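Local coordinates for protein DNA polymerase III, beta subunit (Eubacterium rectale, PDB 3T0P) that probably tethers DNA polymerases and other proteins to DNA for processive synthesis, as a sliding clamp that forms a ring-shaped head-to-tail homodimer around the duplex, at residues R124-Q132 with M184-K192; C267-K276 with L294-E305. One frame throughout, in Å; residues are numbered along the deposited sequence.

Contact 1. Residues R124-Q132 with M184-K192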
loop_
_atom_site.group_PDB
_atom_site.type_symbol
_atom_site.label_atom_id
_atom_site.label_comp_id
_atom_site.label_asym_id
_atom_site.label_seq_id
_atom_site.Cartn_x
_atom_site.Cartn_y
_atom_site.Cartn_z
ATOM N N ARG B 124 -34.616 19.873 -7.427
ATOM C CA ARG B 124 -34.692 18.488 -7.865
ATOM C C ARG B 124 -35.831 18.325 -8.848
ATOM O O ARG B 124 -37.004 18.315 -8.461
ATOM C CB ARG B 124 -34.853 17.547 -6.666
ATOM C CG ARG B 124 -33.538 17.230 -5.981
ATOM C CD ARG B 124 -33.742 16.949 -4.505
ATOM N NE ARG B 124 -32.537 16.428 -3.854
ATOM C CZ ARG B 124 -31.495 17.165 -3.477
ATOM N NH1 ARG B 124 -31.468 18.470 -3.727
ATOM N NH2 ARG B 124 -30.463 16.602 -2.865
ATOM N N ASN B 125 -35.482 18.230 -10.131
ATOM C CA ASN B 125 -36.454 18.046 -11.180
ATOM C C ASN B 125 -36.510 16.559 -11.478
ATOM O O ASN B 125 -36.835 15.757 -10.588
ATOM C CB ASN B 125 -36.104 18.912 -12.406
ATOM C CG ASN B 125 -36.013 20.391 -12.088
ATOM O OD1 ASN B 125 -36.847 20.955 -11.354
ATOM N ND2 ASN B 125 -34.976 21.040 -12.611
ATOM N N GLU B 126 -36.212 16.202 -12.719
ATOM C CA GLU B 126 -36.191 14.844 -13.218
ATOM C C GLU B 126 -35.035 14.083 -12.552
ATOM O O GLU B 126 -33.936 14.623 -12.422
ATOM C CB GLU B 126 -36.048 14.882 -14.744
ATOM C CG GLU B 126 -36.228 13.543 -15.432
ATOM C CD GLU B 126 -36.197 13.586 -16.951
ATOM O OE1 GLU B 126 -35.270 14.210 -17.517
ATOM O OE2 GLU B 126 -37.101 12.985 -17.576
ATOM N N SER B 127 -35.318 12.870 -12.080
ATOM C CA SER B 127 -34.379 11.967 -11.409
ATOM C C SER B 127 -33.986 10.826 -12.319
ATOM O O SER B 127 -34.822 10.314 -13.057
ATOM C CB SER B 127 -35.011 11.394 -10.151
ATOM O OG SER B 127 -36.249 10.799 -10.498
ATOM N N ILE B 128 -32.730 10.424 -12.260
ATOM C CA ILE B 128 -32.181 9.310 -13.018
ATOM C C ILE B 128 -31.728 8.260 -11.991
ATOM O O ILE B 128 -30.984 8.587 -11.077
ATOM C CB ILE B 128 -31.025 9.804 -13.940
ATOM C CG1 ILE B 128 -31.554 10.734 -15.054
ATOM C CG2 ILE B 128 -30.240 8.649 -14.552
ATOM C CD1 ILE B 128 -31.407 12.301 -14.778
ATOM N N VAL B 129 -32.155 7.007 -12.144
ATOM C CA VAL B 129 -31.727 5.952 -11.239
ATOM C C VAL B 129 -30.740 4.974 -11.937
ATOM O O VAL B 129 -31.053 4.403 -12.967
ATOM C CB VAL B 129 -32.926 5.180 -10.642
ATOM C CG1 VAL B 129 -32.440 4.081 -9.701
ATOM C CG2 VAL B 129 -33.876 6.116 -9.920
ATOM N N LEU B 130 -29.605 4.743 -11.307
ATOM C CA LEU B 130 -28.596 3.757 -11.711
ATOM C C LEU B 130 -28.241 2.936 -10.492
ATOM O O LEU B 130 -28.269 3.472 -9.371
ATOM C CB LEU B 130 -27.308 4.439 -12.259
ATOM C CG LEU B 130 -27.426 5.326 -13.477
ATOM C CD1 LEU B 130 -26.133 6.061 -13.720
ATOM C CD2 LEU B 130 -27.817 4.543 -14.705
ATOM N N SER B 131 -27.846 1.667 -10.676
ATOM C CA SER B 131 -27.359 0.914 -9.514
ATOM C C SER B 131 -26.011 1.493 -9.134
ATOM O O SER B 131 -25.361 2.138 -9.967
ATOM C CB SER B 131 -27.266 -0.592 -9.787
ATOM O OG SER B 131 -26.272 -0.962 -10.731
ATOM N N GLN B 132 -25.633 1.348 -7.869
ATOM C CA GLN B 132 -24.333 1.753 -7.377
ATOM C C GLN B 132 -23.253 1.084 -8.249
ATOM O O GLN B 132 -22.284 1.738 -8.634
ATOM C CB GLN B 132 -24.169 1.321 -5.911
ATOM C CG GLN B 132 -24.782 2.262 -4.895
ATOM C CD GLN B 132 -24.590 1.778 -3.480
ATOM O OE1 GLN B 132 -23.787 0.881 -3.188
ATOM N NE2 GLN B 132 -25.384 2.316 -2.582
HETATM N N MSE B 184 -31.026 1.971 -20.299
HETATM C CA MSE B 184 -31.780 2.057 -19.048
HETATM C C MSE B 184 -33.216 1.607 -19.274
HETATM O O MSE B 184 -33.646 1.500 -20.424
HETATM C CB MSE B 184 -31.696 3.471 -18.472
HETATM C CG MSE B 184 -30.259 3.833 -18.091
HETATM SE SE MSE B 184 -30.012 5.696 -17.669
HETATM C CE MSE B 184 -30.612 6.532 -19.409
ATOM N N LYS B 185 -33.922 1.269 -18.191
ATOM C CA LYS B 185 -35.306 0.772 -18.268
ATOM C C LYS B 185 -36.324 1.929 -18.212
ATOM O O LYS B 185 -37.519 1.689 -18.342
ATOM C CB LYS B 185 -35.580 -0.248 -17.149
ATOM C CG LYS B 185 -34.624 -1.457 -17.121
ATOM C CD LYS B 185 -35.071 -2.596 -18.054
ATOM C CE LYS B 185 -34.355 -3.905 -17.777
ATOM N NZ LYS B 185 -34.774 -4.542 -16.490
ATOM N N ASN B 186 -35.848 3.172 -18.031
ATOM C CA ASN B 186 -36.672 4.380 -18.014
ATOM C C ASN B 186 -36.351 5.285 -19.179
ATOM O O ASN B 186 -35.233 5.252 -19.684
ATOM C CB ASN B 186 -36.431 5.182 -16.756
ATOM C CG ASN B 186 -37.149 4.729 -15.536
ATOM O OD1 ASN B 186 -38.075 5.388 -15.055
ATOM N ND2 ASN B 186 -36.664 3.659 -14.947
ATOM N N HIS B 187 -37.320 6.132 -19.557
ATOM C CA HIS B 187 -37.109 7.127 -20.590
ATOM C C HIS B 187 -36.988 8.477 -19.910
ATOM O O HIS B 187 -37.716 8.784 -18.950
ATOM C CB HIS B 187 -38.202 7.057 -21.645
ATOM C CG HIS B 187 -38.051 5.831 -22.488
ATOM N ND1 HIS B 187 -37.583 5.901 -23.788
ATOM C CD2 HIS B 187 -38.237 4.531 -22.159
ATOM C CE1 HIS B 187 -37.527 4.650 -24.207
ATOM N NE2 HIS B 187 -37.928 3.795 -23.268
ATOM N N TYR B 188 -35.989 9.232 -20.338
ATOM C CA TYR B 188 -35.665 10.514 -19.733
ATOM C C TYR B 188 -35.569 11.610 -20.772
ATOM O O TYR B 188 -35.322 11.315 -21.946
ATOM C CB TYR B 188 -34.317 10.393 -19.013
ATOM C CG TYR B 188 -34.277 9.374 -17.889
ATOM C CD1 TYR B 188 -34.923 9.612 -16.682
ATOM C CD2 TYR B 188 -33.562 8.190 -18.020
ATOM C CE1 TYR B 188 -34.917 8.667 -15.663
ATOM C CE2 TYR B 188 -33.493 7.267 -16.978
ATOM C CZ TYR B 188 -34.161 7.520 -15.796
ATOM O OH TYR B 188 -34.155 6.609 -14.774
ATOM N N ASP B 189 -35.710 12.879 -20.335
ATOM C CA ASP B 189 -35.507 14.031 -21.204
ATOM C C ASP B 189 -34.044 14.100 -21.579
ATOM O O ASP B 189 -33.195 13.617 -20.823
ATOM C CB ASP B 189 -35.930 15.350 -20.531
ATOM C CG ASP B 189 -37.404 15.493 -20.213
ATOM O OD1 ASP B 189 -38.229 14.806 -20.870
ATOM O OD2 ASP B 189 -37.738 16.298 -19.315
ATOM N N SER B 190 -33.746 14.677 -22.745
ATOM C CA SER B 190 -32.380 14.825 -23.199
ATOM C C SER B 190 -31.591 15.718 -22.240
ATOM O O SER B 190 -32.108 16.722 -21.744
ATOM C CB SER B 190 -32.339 15.374 -24.614
ATOM O OG SER B 190 -32.833 14.375 -25.488
ATOM N N LYS B 191 -30.361 15.304 -21.964
ATOM C CA LYS B 191 -29.426 16.006 -21.086
ATOM C C LYS B 191 -28.021 15.735 -21.578
ATOM O O LYS B 191 -27.742 14.619 -22.006
ATOM C CB LYS B 191 -29.604 15.574 -19.614
ATOM C CG LYS B 191 -30.388 16.584 -18.798
ATOM C CD LYS B 191 -31.144 15.930 -17.656
ATOM C CE LYS B 191 -32.119 16.895 -17.035
ATOM N NZ LYS B 191 -33.100 16.194 -16.182
ATOM N N LYS B 192 -27.157 16.754 -21.547
ATOM C CA LYS B 192 -25.761 16.697 -21.972
ATOM C C LYS B 192 -24.959 17.613 -21.047
ATOM O O LYS B 192 -25.078 18.831 -21.133
ATOM C CB LYS B 192 -25.673 17.134 -23.453
ATOM C CG LYS B 192 -24.560 16.483 -24.239
ATOM C CD LYS B 192 -24.402 17.116 -25.620
ATOM C CE LYS B 192 -23.064 16.761 -26.230
ATOM N NZ LYS B 192 -22.968 17.128 -27.679
HETATM O O HOH W 1 -38.938 11.079 -17.817
#
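Ile128 lays its CG1 over one face of the Tyr188 ring, 4.0 Å from the ring centroid and only 12° off the ring normal, which defines a CH-pi contact. Beside it, the selenium of selenomethionine Met184 is met by Leu130 CD2 at 3.9 Å and Ile128 CG2 at 4.3 Å. At the far end of the ring, Tyr188 OH receives a weak but straight hydrogen bond from Val129 N (3.3 Å, 171°). The phenol thus lies along the backbone of 127-129 without sheet pairing; the short strand axes cross steeply, 8.5 Å apart.

The polar edge is built on Glu126. With CG anti to the backbone N (chi1 -171°) and an extended chain, its carboxylate takes a bifurcated hydrogen bond from Asp189 N, 3.1 Å from Glu126 OE1 and OE2; the donor stands somewhat out of the carboxylate plane, straighter to OE2. In the conformer modelled here, Lys191 NZ bridges to Glu126 OE1 at 3.2 Å, a less certain link. It probably offsets the charge of Glu126, easing its closeness to Asp189, whose OD2 is 3.7 Å from Glu126 OE1. A water links Glu126 OE2 to His187 O.

The contact packs two sheet edges together in the clamp's central domain. Strands 127-131 and 187-196 are outermost, within this chain, in their sheets, beside strands 214-220 and 157-163; Ile162 of the latter touches Ile128 and Tyr188.

Contact 2. Residues C267-K276 with L294-E305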
loop_
_atom_site.group_PDB
_atom_site.type_symbol
_atom_site.label_atom_id
_atom_site.label_comp_id
_atom_site.label_asym_id
_atom_site.label_seq_id
_atom_site.Cartn_x
_atom_site.Cartn_y
_atom_site.Cartn_z
ATOM N N CYS B 267 0.708 -9.174 -22.937
ATOM C CA CYS B 267 1.840 -8.899 -23.780
ATOM C C CYS B 267 2.267 -7.424 -23.716
ATOM O O CYS B 267 3.454 -7.142 -23.651
ATOM C CB CYS B 267 1.539 -9.305 -25.214
ATOM S SG CYS B 267 2.730 -8.637 -26.391
ATOM N N ILE B 268 1.302 -6.487 -23.797
ATOM C CA ILE B 268 1.587 -5.056 -23.756
ATOM C C ILE B 268 2.147 -4.697 -22.369
ATOM O O ILE B 268 3.090 -3.904 -22.259
ATOM C CB ILE B 268 0.352 -4.211 -24.148
ATOM C CG1 ILE B 268 -0.130 -4.623 -25.562
ATOM C CG2 ILE B 268 0.714 -2.724 -24.107
ATOM C CD1 ILE B 268 -1.320 -3.834 -26.167
ATOM N N ASP B 269 1.621 -5.334 -21.329
ATOM C CA ASP B 269 2.106 -5.117 -19.974
ATOM C C ASP B 269 3.579 -5.603 -19.857
ATOM O O ASP B 269 4.400 -4.882 -19.297
ATOM C CB ASP B 269 1.172 -5.820 -18.987
ATOM C CG ASP B 269 1.528 -5.659 -17.523
ATOM O OD1 ASP B 269 1.685 -4.493 -17.071
ATOM O OD2 ASP B 269 1.582 -6.692 -16.813
ATOM N N ARG B 270 3.922 -6.760 -20.446
ATOM C CA ARG B 270 5.306 -7.295 -20.469
ATOM C C ARG B 270 6.259 -6.293 -21.117
ATOM O O ARG B 270 7.318 -6.032 -20.593
ATOM C CB ARG B 270 5.389 -8.602 -21.287
ATOM C CG ARG B 270 5.112 -9.823 -20.488
ATOM C CD ARG B 270 5.454 -11.094 -21.255
ATOM N NE ARG B 270 4.386 -11.494 -22.167
ATOM C CZ ARG B 270 3.268 -12.122 -21.806
ATOM N NH1 ARG B 270 3.036 -12.401 -20.532
ATOM N NH2 ARG B 270 2.365 -12.454 -22.718
ATOM N N ALA B 271 5.873 -5.745 -22.262
ATOM C CA ALA B 271 6.641 -4.765 -23.002
ATOM C C ALA B 271 6.970 -3.514 -22.160
ATOM O O ALA B 271 8.064 -2.977 -22.305
ATOM C CB ALA B 271 5.862 -4.360 -24.252
ATOM N N THR B 272 6.041 -3.053 -21.291
ATOM C CA THR B 272 6.284 -1.849 -20.485
ATOM C C THR B 272 7.444 -1.954 -19.518
ATOM O O THR B 272 7.954 -0.908 -19.124
ATOM C CB THR B 272 5.084 -1.381 -19.679
ATOM O OG1 THR B 272 4.741 -2.365 -18.713
ATOM C CG2 THR B 272 3.932 -0.965 -20.539
ATOM N N LEU B 273 7.865 -3.175 -19.124
ATOM C CA LEU B 273 9.004 -3.320 -18.213
ATOM C C LEU B 273 10.298 -2.787 -18.868
ATOM O O LEU B 273 11.209 -2.384 -18.157
ATOM C CB LEU B 273 9.180 -4.772 -17.692
ATOM C CG LEU B 273 9.735 -5.861 -18.631
ATOM C CD1 LEU B 273 11.253 -5.888 -18.633
ATOM C CD2 LEU B 273 9.201 -7.226 -18.241
ATOM N N LEU B 274 10.373 -2.761 -20.206
ATOM C CA LEU B 274 11.575 -2.285 -20.889
ATOM C C LEU B 274 11.639 -0.751 -21.006
ATOM O O LEU B 274 12.696 -0.203 -21.304
ATOM C CB LEU B 274 11.675 -2.916 -22.272
ATOM C CG LEU B 274 11.981 -4.400 -22.287
ATOM C CD1 LEU B 274 11.871 -4.945 -23.666
ATOM C CD2 LEU B 274 13.376 -4.698 -21.744
ATOM N N VAL B 275 10.529 -0.076 -20.754
ATOM C CA VAL B 275 10.439 1.368 -20.858
ATOM C C VAL B 275 10.084 1.981 -19.458
ATOM O O VAL B 275 9.025 1.711 -18.889
ATOM C CB VAL B 275 9.478 1.779 -22.005
ATOM C CG1 VAL B 275 10.083 1.407 -23.356
ATOM C CG2 VAL B 275 8.114 1.128 -21.864
ATOM N N LYS B 276 11.039 2.725 -18.876
ATOM C CA LYS B 276 10.896 3.342 -17.544
ATOM C C LYS B 276 10.941 4.866 -17.672
ATOM O O LYS B 276 11.692 5.370 -18.504
ATOM C CB LYS B 276 11.982 2.842 -16.555
ATOM C CG LYS B 276 12.319 1.335 -16.608
ATOM C CD LYS B 276 11.426 0.439 -15.723
ATOM C CE LYS B 276 12.146 -0.854 -15.361
ATOM N NZ LYS B 276 11.213 -1.994 -15.104
ATOM N N LEU B 294 4.295 -8.139 -31.819
ATOM C CA LEU B 294 4.526 -6.961 -30.992
ATOM C C LEU B 294 5.987 -6.849 -30.633
ATOM O O LEU B 294 6.603 -7.828 -30.221
ATOM C CB LEU B 294 3.672 -6.997 -29.713
ATOM C CG LEU B 294 2.175 -7.021 -29.945
ATOM C CD1 LEU B 294 1.662 -8.455 -29.891
ATOM C CD2 LEU B 294 1.463 -6.192 -28.921
ATOM N N ARG B 295 6.542 -5.654 -30.812
ATOM C CA ARG B 295 7.943 -5.365 -30.488
ATOM C C ARG B 295 8.092 -4.066 -29.732
ATOM O O ARG B 295 7.336 -3.096 -29.957
ATOM C CB ARG B 295 8.820 -5.261 -31.746
ATOM C CG ARG B 295 8.884 -6.506 -32.594
ATOM C CD ARG B 295 9.656 -6.293 -33.884
ATOM N NE ARG B 295 9.060 -5.246 -34.719
ATOM C CZ ARG B 295 9.427 -4.987 -35.970
ATOM N NH1 ARG B 295 10.370 -5.714 -36.557
ATOM N NH2 ARG B 295 8.840 -4.009 -36.652
ATOM N N ILE B 296 9.133 -4.037 -28.900
ATOM C CA ILE B 296 9.570 -2.865 -28.208
ATOM C C ILE B 296 11.053 -3.036 -28.027
ATOM O O ILE B 296 11.535 -4.165 -27.908
ATOM C CB ILE B 296 8.775 -2.597 -26.889
ATOM C CG1 ILE B 296 8.829 -1.111 -26.498
ATOM C CG2 ILE B 296 9.186 -3.541 -25.723
ATOM C CD1 ILE B 296 7.654 -0.678 -25.547
ATOM N N ASN B 297 11.786 -1.933 -28.045
ATOM C CA ASN B 297 13.234 -1.954 -27.771
ATOM C C ASN B 297 13.587 -0.678 -27.019
ATOM O O ASN B 297 12.943 0.353 -27.219
ATOM C CB ASN B 297 14.077 -2.126 -29.039
ATOM C CG ASN B 297 13.854 -1.029 -30.001
ATOM O OD1 ASN B 297 14.495 0.026 -29.920
ATOM N ND2 ASN B 297 12.853 -1.215 -30.851
ATOM N N SER B 298 14.562 -0.765 -26.121
ATOM C CA SER B 298 15.057 0.348 -25.316
ATOM C C SER B 298 16.524 0.117 -24.985
ATOM O O SER B 298 17.118 -0.840 -25.484
ATOM C CB SER B 298 14.215 0.517 -24.049
ATOM O OG SER B 298 14.453 -0.497 -23.082
ATOM N N PHE B 299 17.108 0.983 -24.136
ATOM C CA PHE B 299 18.488 0.824 -23.661
ATOM C C PHE B 299 18.609 -0.431 -22.787
ATOM O O PHE B 299 19.663 -1.046 -22.775
ATOM C CB PHE B 299 18.962 2.071 -22.904
ATOM C CG PHE B 299 19.108 3.254 -23.830
ATOM C CD1 PHE B 299 20.119 3.289 -24.789
ATOM C CD2 PHE B 299 18.213 4.315 -23.773
ATOM C CE1 PHE B 299 20.235 4.369 -25.669
ATOM C CE2 PHE B 299 18.329 5.399 -24.656
ATOM C CZ PHE B 299 19.340 5.418 -25.593
ATOM N N ILE B 300 17.514 -0.836 -22.113
ATOM C CA ILE B 300 17.473 -2.030 -21.251
ATOM C C ILE B 300 17.544 -3.330 -22.100
ATOM O O ILE B 300 18.171 -4.296 -21.676
ATOM C CB ILE B 300 16.224 -2.008 -20.354
ATOM C CG1 ILE B 300 16.280 -0.818 -19.387
ATOM C CG2 ILE B 300 16.076 -3.315 -19.595
ATOM C CD1 ILE B 300 14.975 -0.441 -18.764
ATOM N N GLY B 301 16.890 -3.339 -23.257
ATOM C CA GLY B 301 16.875 -4.485 -24.158
ATOM C C GLY B 301 15.679 -4.499 -25.085
ATOM O O GLY B 301 15.019 -3.472 -25.270
ATOM N N SER B 302 15.372 -5.657 -25.672
ATOM C CA SER B 302 14.221 -5.728 -26.579
ATOM C C SER B 302 13.281 -6.898 -26.258
ATOM O O SER B 302 13.621 -7.816 -25.514
ATOM C CB SER B 302 14.680 -5.808 -28.033
ATOM O OG SER B 302 15.414 -7.001 -28.235
HETATM N N MSE B 303 12.086 -6.824 -26.818
HETATM C CA MSE B 303 11.078 -7.847 -26.685
HETATM C C MSE B 303 10.425 -8.101 -28.034
HETATM O O MSE B 303 10.154 -7.171 -28.780
HETATM C CB MSE B 303 10.024 -7.472 -25.642
HETATM C CG MSE B 303 9.067 -8.629 -25.317
HETATM SE SE MSE B 303 7.264 -8.043 -24.731
HETATM C CE MSE B 303 6.660 -7.232 -26.511
ATOM N N ASN B 304 10.138 -9.368 -28.318
ATOM C CA ASN B 304 9.384 -9.784 -29.483
ATOM C C ASN B 304 8.323 -10.795 -29.028
ATOM O O ASN B 304 8.655 -11.749 -28.323
ATOM C CB ASN B 304 10.321 -10.371 -30.552
ATOM C CG ASN B 304 9.608 -10.571 -31.857
ATOM O OD1 ASN B 304 9.469 -9.644 -32.642
ATOM N ND2 ASN B 304 9.055 -11.756 -32.077
ATOM N N GLU B 305 7.066 -10.594 -29.407
ATOM C CA GLU B 305 5.994 -11.520 -29.033
ATOM C C GLU B 305 5.015 -11.713 -30.186
ATOM O O GLU B 305 4.659 -10.743 -30.840
ATOM C CB GLU B 305 5.218 -11.004 -27.787
ATOM C CG GLU B 305 4.219 -12.032 -27.270
ATOM C CD GLU B 305 3.724 -11.911 -25.837
ATOM O OE1 GLU B 305 4.320 -11.131 -25.051
ATOM O OE2 GLU B 305 2.720 -12.589 -25.509
#
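Arg270 and Glu305 meet through contrasting torsions: the arginine chain bends at chi3 (-82°), whereas Glu305 holds CG anti to its backbone N and stretches from the strand to the helix. The result is a side-on, two-nitrogen grip. Arg270 NE donates to Glu305 OE1 at 2.9 Å (165°) and Arg270 NH2 to Glu305 OE2 at 2.8 Å, with the two flat groups only 26° apart; two bonds of this kind fix the rotation of the carboxylate. Cys267 lies against the same side chain, and its SG also packs on Leu294 CD1 at 3.7 Å.

Further along the helix the contact is apolar. Ala271 CB sits between Ile296 CG2 and the methyl CE of selenomethionine Met303, 3.7 Å from each, so a small residue lies where both strands come close. Leu274 then straddles the hairpin end: its CD1 packs on Ile296 CG2 and Met303 CB, its CD2 on Ile300 CG2 (3.7 Å). Val275 and Ile296 reach toward each other tip to tip. Ser298 OG donates to Leu274 O at a short 2.5 Å, a length not to be pressed, from a position tilted out of the carbonyl plane, and accepts from Ile300 N in an ST turn.

The helix segment runs nearly parallel to strand 294-297 and nearly antiparallel to strand 302-305. Ile268 turns away to helix 322-329. This part of the C-terminal domain belongs to the dimer interface: at residues 302-305 the sheet runs on into the second subunit, and Lys81 O of that subunit, at the end of its helix 72-81, accepts from Arg270 NH1.

In the fold
Contacts 1 and 2 do not touch: their centres lie 45 Å apart, their nearest atoms about 26 Å, and they sit on opposite sides of the chain's centre. They follow each other in sequence, 124-132 with 184-192 closing before 267-276 with 294-305 begins. Contact 1 joins strands that are outermost, within this chain, in two sheets and is partly buried, touching no other subunit; contact 2 packs a helix on a hairpin, is mostly buried, and lies in the C-terminal domain at the seam with the second subunit. The first therefore concerns packing within one chain, the second the join that closes the ring expected to encircle DNA.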